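PDB 2GIA: mitochondrial RNA-binding protein 1 from Trypanosoma brucei, which pairs with mitochondrial RNA-binding protein 2 in a guide-RNA binding complex that acts as an RNA matchmaker in mitochondrial RNA editing. Local coordinates for residues L97-G110 with D122-E136. Residues are numbered along the deposited sequence; the frame is centred on the assembly and turned at random.
Sequences LDFEKSAQGYHLHG and DWSVKFDNHFAVTLE
Tyr106 reaches from strand 105-109 to the start of helix 130-145, where its OH donates a very short 2.5 Å hydrogen bond to Glu136 OE1. That oxygen arrives at the ring edge, with the carboxylate plane turned 71° from the ring. With CG anti to the carbonyl carbon (chi1 -63°), the Tyr106 ring passes Ala132 and Leu135, its CD2 lying 4.0 Å from Ala132 CB. Leu135 CD2 then meets the edge of the Phe99 ring, 3.8 Å from CZ. Farther along this packed face, Leu108 CD2 lies 3.9 Å from Trp123 CZ3, and Ile39 of the other sheet backs Leu108. The backbones pair antiparallel from Gly105-Asp128 to Gly110-Trp123, and where strand 121-128 gives way to the helix, Asn129 N donates a hydrogen bond to Gln104 O.

The face carrying His107, His109, Ser124 and Lys126 is polar and more open to solvent, though His107 is closely sandwiched. His107 NE2 and Ser124 OG share a 2.6 Å hydrogen bond, while Lys126, bent at its last torsion (chi4 -46°), sets NZ 3.1 Å above the centre of the imidazole. His109 CD2 covers the opposite side of that ring, and His109 NE2 donates in its own ring plane to Glu100 OE1. A water links Ser102 OG with Asp128 OD1.

The strand-to-helix join, apolar inside and polar outside, is consistent with the Whirly-like (sPC4-like) fold. Glu136 OE1 also takes a water and a salt bridge from Arg112 of the mitochondrial RNA-binding protein 2 chain, which should favour a charged carboxylate and ties the tyrosine bond to the subunit interface.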
# COMPACT_ATOMS: atom_id res chain seq x y z
N LEU B 97 -21.44 -17.56 7.14
CA LEU B 97 -20.02 -17.86 7.16
C LEU B 97 -19.28 -17.06 8.19
O LEU B 97 -19.55 -15.87 8.38
CB LEU B 97 -19.39 -17.53 5.75
CG LEU B 97 -19.70 -18.43 4.56
CD1 LEU B 97 -19.14 -17.86 3.20
CD2 LEU B 97 -19.09 -19.78 4.87
N ASP B 98 -18.32 -17.71 8.84
CA ASP B 98 -17.45 -17.03 9.79
C ASP B 98 -16.05 -17.00 9.19
O ASP B 98 -15.59 -18.00 8.59
CB ASP B 98 -17.30 -17.83 11.12
CG ASP B 98 -18.47 -17.61 12.08
OD1 ASP B 98 -19.40 -16.87 11.71
OD2 ASP B 98 -18.46 -18.19 13.18
N PHE B 99 -15.35 -15.89 9.40
CA PHE B 99 -13.96 -15.81 8.95
C PHE B 99 -13.16 -15.50 10.23
O PHE B 99 -13.45 -14.50 10.93
CB PHE B 99 -13.77 -14.65 7.94
CG PHE B 99 -12.34 -14.49 7.47
CD1 PHE B 99 -11.55 -13.44 7.94
CD2 PHE B 99 -11.81 -15.39 6.51
CE1 PHE B 99 -10.23 -13.27 7.45
CE2 PHE B 99 -10.49 -15.24 6.01
CZ PHE B 99 -9.69 -14.18 6.47
N GLU B 100 -12.13 -16.31 10.52
CA GLU B 100 -11.34 -16.01 11.72
C GLU B 100 -9.87 -16.34 11.52
O GLU B 100 -9.51 -17.12 10.62
CB GLU B 100 -11.88 -16.77 12.94
CG GLU B 100 -12.11 -18.23 12.70
CD GLU B 100 -12.99 -18.83 13.82
OE1 GLU B 100 -13.93 -19.54 13.51
OE2 GLU B 100 -12.75 -18.56 15.02
N LYS B 101 -9.03 -15.76 12.36
CA LYS B 101 -7.58 -15.96 12.24
C LYS B 101 -7.18 -17.10 13.15
O LYS B 101 -7.65 -17.16 14.29
CB LYS B 101 -6.82 -14.67 12.62
CG LYS B 101 -5.28 -14.72 12.40
CD LYS B 101 -4.70 -13.31 12.41
CE LYS B 101 -3.23 -13.29 11.96
NZ LYS B 101 -2.81 -11.88 11.86
N SER B 102 -6.39 -18.04 12.63
CA SER B 102 -5.94 -19.19 13.42
C SER B 102 -4.42 -19.10 13.62
O SER B 102 -3.78 -18.18 13.10
CB SER B 102 -6.28 -20.48 12.70
OG SER B 102 -5.46 -20.63 11.56
N ALA B 103 -3.84 -20.05 14.35
CA ALA B 103 -2.40 -20.06 14.57
C ALA B 103 -1.67 -20.31 13.26
O ALA B 103 -0.60 -19.77 13.06
CB ALA B 103 -2.00 -21.14 15.61
N GLN B 104 -2.24 -21.13 12.38
CA GLN B 104 -1.56 -21.41 11.10
C GLN B 104 -1.95 -20.49 9.92
O GLN B 104 -1.24 -20.44 8.90
CB GLN B 104 -1.82 -22.85 10.69
CG GLN B 104 -1.32 -23.89 11.69
CD GLN B 104 0.19 -23.87 11.81
OE1 GLN B 104 0.91 -23.93 10.80
NE2 GLN B 104 0.69 -23.80 13.04
N GLY B 105 -3.07 -19.77 10.06
CA GLY B 105 -3.51 -18.92 8.97
C GLY B 105 -4.91 -18.40 9.16
O GLY B 105 -5.17 -17.71 10.18
N TYR B 106 -5.80 -18.70 8.22
CA TYR B 106 -7.19 -18.21 8.31
C TYR B 106 -8.15 -19.34 7.99
O TYR B 106 -7.81 -20.26 7.24
CB TYR B 106 -7.41 -17.03 7.34
CG TYR B 106 -6.54 -15.84 7.71
CD1 TYR B 106 -6.96 -14.90 8.67
CD2 TYR B 106 -5.30 -15.68 7.14
CE1 TYR B 106 -6.14 -13.82 9.06
CE2 TYR B 106 -4.45 -14.58 7.53
CZ TYR B 106 -4.88 -13.68 8.48
OH TYR B 106 -4.08 -12.61 8.82
N HIS B 107 -9.36 -19.25 8.55
CA HIS B 107 -10.34 -20.32 8.36
C HIS B 107 -11.66 -19.64 8.01
O HIS B 107 -12.13 -18.76 8.74
CB HIS B 107 -10.47 -21.07 9.70
CG HIS B 107 -11.36 -22.28 9.66
ND1 HIS B 107 -11.78 -22.93 10.80
CD2 HIS B 107 -11.87 -22.97 8.61
CE1 HIS B 107 -12.51 -23.98 10.46
NE2 HIS B 107 -12.59 -24.03 9.14
N LEU B 108 -12.25 -20.03 6.88
CA LEU B 108 -13.54 -19.45 6.44
C LEU B 108 -14.47 -20.70 6.48
O LEU B 108 -14.14 -21.73 5.90
CB LEU B 108 -13.43 -18.91 5.00
CG LEU B 108 -14.77 -18.47 4.36
CD1 LEU B 108 -15.34 -17.24 5.08
CD2 LEU B 108 -14.54 -18.19 2.85
N HIS B 109 -15.60 -20.61 7.17
CA HIS B 109 -16.43 -21.82 7.32
C HIS B 109 -17.87 -21.52 7.71
O HIS B 109 -18.15 -20.48 8.32
CB HIS B 109 -15.77 -22.74 8.37
CG HIS B 109 -15.62 -22.11 9.73
ND1 HIS B 109 -16.59 -22.20 10.71
CD2 HIS B 109 -14.65 -21.32 10.26
CE1 HIS B 109 -16.23 -21.49 11.77
NE2 HIS B 109 -15.05 -20.94 11.52
N GLY B 110 -18.76 -22.42 7.31
CA GLY B 110 -20.17 -22.28 7.65
C GLY B 110 -21.07 -23.08 6.72
O GLY B 110 -20.68 -24.12 6.18
N ASP B 122 -22.37 -28.11 5.12
CA ASP B 122 -21.32 -27.57 5.97
C ASP B 122 -20.07 -27.49 5.11
O ASP B 122 -19.74 -28.44 4.40
CB ASP B 122 -21.14 -28.48 7.18
CG ASP B 122 -22.42 -28.52 8.04
OD1 ASP B 122 -22.93 -29.62 8.32
OD2 ASP B 122 -22.92 -27.44 8.40
N TRP B 123 -19.40 -26.35 5.17
CA TRP B 123 -18.23 -26.14 4.32
C TRP B 123 -17.12 -25.45 5.15
O TRP B 123 -17.40 -24.68 6.06
CB TRP B 123 -18.64 -25.24 3.17
CG TRP B 123 -17.52 -24.94 2.17
CD1 TRP B 123 -16.82 -25.85 1.41
CD2 TRP B 123 -17.04 -23.66 1.82
NE1 TRP B 123 -15.93 -25.18 0.59
CE2 TRP B 123 -16.04 -23.83 0.82
CE3 TRP B 123 -17.34 -22.36 2.24
CZ2 TRP B 123 -15.35 -22.75 0.25
CZ3 TRP B 123 -16.66 -21.28 1.67
CH2 TRP B 123 -15.68 -21.49 0.69
N SER B 124 -15.87 -25.76 4.83
CA SER B 124 -14.74 -25.19 5.53
C SER B 124 -13.55 -25.10 4.57
O SER B 124 -13.27 -26.07 3.86
CB SER B 124 -14.33 -26.11 6.69
OG SER B 124 -13.09 -25.71 7.24
N VAL B 125 -12.85 -23.96 4.55
CA VAL B 125 -11.63 -23.86 3.73
C VAL B 125 -10.62 -23.06 4.58
O VAL B 125 -11.00 -22.12 5.32
CB VAL B 125 -11.90 -23.19 2.36
CG1 VAL B 125 -12.40 -21.76 2.55
CG2 VAL B 125 -10.60 -23.21 1.52
N LYS B 126 -9.34 -23.45 4.50
CA LYS B 126 -8.31 -22.80 5.31
C LYS B 126 -7.26 -22.23 4.39
O LYS B 126 -7.07 -22.76 3.31
CB LYS B 126 -7.65 -23.85 6.23
CG LYS B 126 -8.57 -24.39 7.37
CD LYS B 126 -7.79 -25.34 8.25
CE LYS B 126 -8.62 -26.03 9.31
NZ LYS B 126 -9.46 -25.03 9.98
N PHE B 127 -6.60 -21.15 4.81
CA PHE B 127 -5.52 -20.51 4.02
C PHE B 127 -4.41 -20.48 5.04
O PHE B 127 -4.33 -19.54 5.85
CB PHE B 127 -5.95 -19.09 3.65
CG PHE B 127 -7.21 -19.05 2.77
CD1 PHE B 127 -7.10 -19.08 1.39
CD2 PHE B 127 -8.48 -18.99 3.35
CE1 PHE B 127 -8.25 -19.05 0.56
CE2 PHE B 127 -9.66 -18.96 2.53
CZ PHE B 127 -9.54 -18.99 1.16
N ASP B 128 -3.53 -21.47 4.97
CA ASP B 128 -2.45 -21.58 5.95
C ASP B 128 -1.06 -21.33 5.37
O ASP B 128 -0.85 -21.46 4.17
CB ASP B 128 -2.49 -23.00 6.59
CG ASP B 128 -3.68 -23.18 7.53
OD1 ASP B 128 -4.31 -22.17 7.90
OD2 ASP B 128 -3.98 -24.33 7.92
N ASN B 129 -0.13 -20.99 6.25
CA ASN B 129 1.25 -20.75 5.81
C ASN B 129 1.36 -19.75 4.66
O ASN B 129 0.80 -18.66 4.74
CB ASN B 129 1.87 -22.11 5.47
CG ASN B 129 1.70 -23.07 6.61
OD1 ASN B 129 2.00 -22.73 7.76
ND2 ASN B 129 1.20 -24.25 6.32
N HIS B 130 2.07 -20.09 3.59
CA HIS B 130 2.24 -19.10 2.51
C HIS B 130 0.91 -18.71 1.87
O HIS B 130 0.80 -17.62 1.29
CB HIS B 130 3.25 -19.59 1.45
CG HIS B 130 2.82 -20.83 0.74
ND1 HIS B 130 2.16 -20.82 -0.47
CD2 HIS B 130 2.93 -22.14 1.09
CE1 HIS B 130 1.89 -22.06 -0.84
NE2 HIS B 130 2.35 -22.88 0.09
N PHE B 131 -0.12 -19.57 1.96
CA PHE B 131 -1.43 -19.19 1.40
C PHE B 131 -2.10 -18.15 2.33
O PHE B 131 -2.95 -17.41 1.89
CB PHE B 131 -2.38 -20.41 1.28
CG PHE B 131 -1.93 -21.41 0.25
CD1 PHE B 131 -1.87 -21.08 -1.08
CD2 PHE B 131 -1.54 -22.69 0.65
CE1 PHE B 131 -1.42 -22.03 -2.04
CE2 PHE B 131 -1.09 -23.63 -0.29
CZ PHE B 131 -1.04 -23.28 -1.63
N ALA B 132 -1.76 -18.16 3.62
CA ALA B 132 -2.31 -17.13 4.52
C ALA B 132 -1.69 -15.78 4.09
O ALA B 132 -2.35 -14.75 4.10
CB ALA B 132 -1.92 -17.42 5.99
N VAL B 133 -0.40 -15.80 3.73
CA VAL B 133 0.24 -14.54 3.25
C VAL B 133 -0.41 -14.09 1.92
O VAL B 133 -0.71 -12.91 1.72
CB VAL B 133 1.74 -14.78 3.03
CG1 VAL B 133 2.40 -13.50 2.39
CG2 VAL B 133 2.37 -15.13 4.40
N THR B 134 -0.63 -15.04 1.03
CA THR B 134 -1.28 -14.76 -0.26
C THR B 134 -2.67 -14.09 -0.01
O THR B 134 -3.01 -13.06 -0.62
CB THR B 134 -1.46 -16.10 -1.03
OG1 THR B 134 -0.16 -16.63 -1.35
CG2 THR B 134 -2.26 -15.88 -2.30
N LEU B 135 -3.43 -14.65 0.90
CA LEU B 135 -4.77 -14.13 1.23
C LEU B 135 -4.69 -12.73 1.84
O LEU B 135 -5.43 -11.84 1.45
CB LEU B 135 -5.49 -15.08 2.20
CG LEU B 135 -6.87 -14.54 2.63
CD1 LEU B 135 -7.83 -14.55 1.42
CD2 LEU B 135 -7.43 -15.41 3.71
N GLU B 136 -3.82 -12.54 2.83
CA GLU B 136 -3.66 -11.21 3.43
C GLU B 136 -3.31 -10.16 2.36
O GLU B 136 -3.92 -9.08 2.33
CB GLU B 136 -2.51 -11.23 4.48
CG GLU B 136 -2.84 -12.01 5.78
CD GLU B 136 -1.62 -12.29 6.66
OE1 GLU B 136 -1.83 -12.65 7.83
OE2 GLU B 136 -0.46 -12.17 6.18
O HOH W 1 -0.39 -11.93 9.81
O HOH W 2 -6.53 -22.03 9.59
O HOH W 3 1.61 -19.85 9.58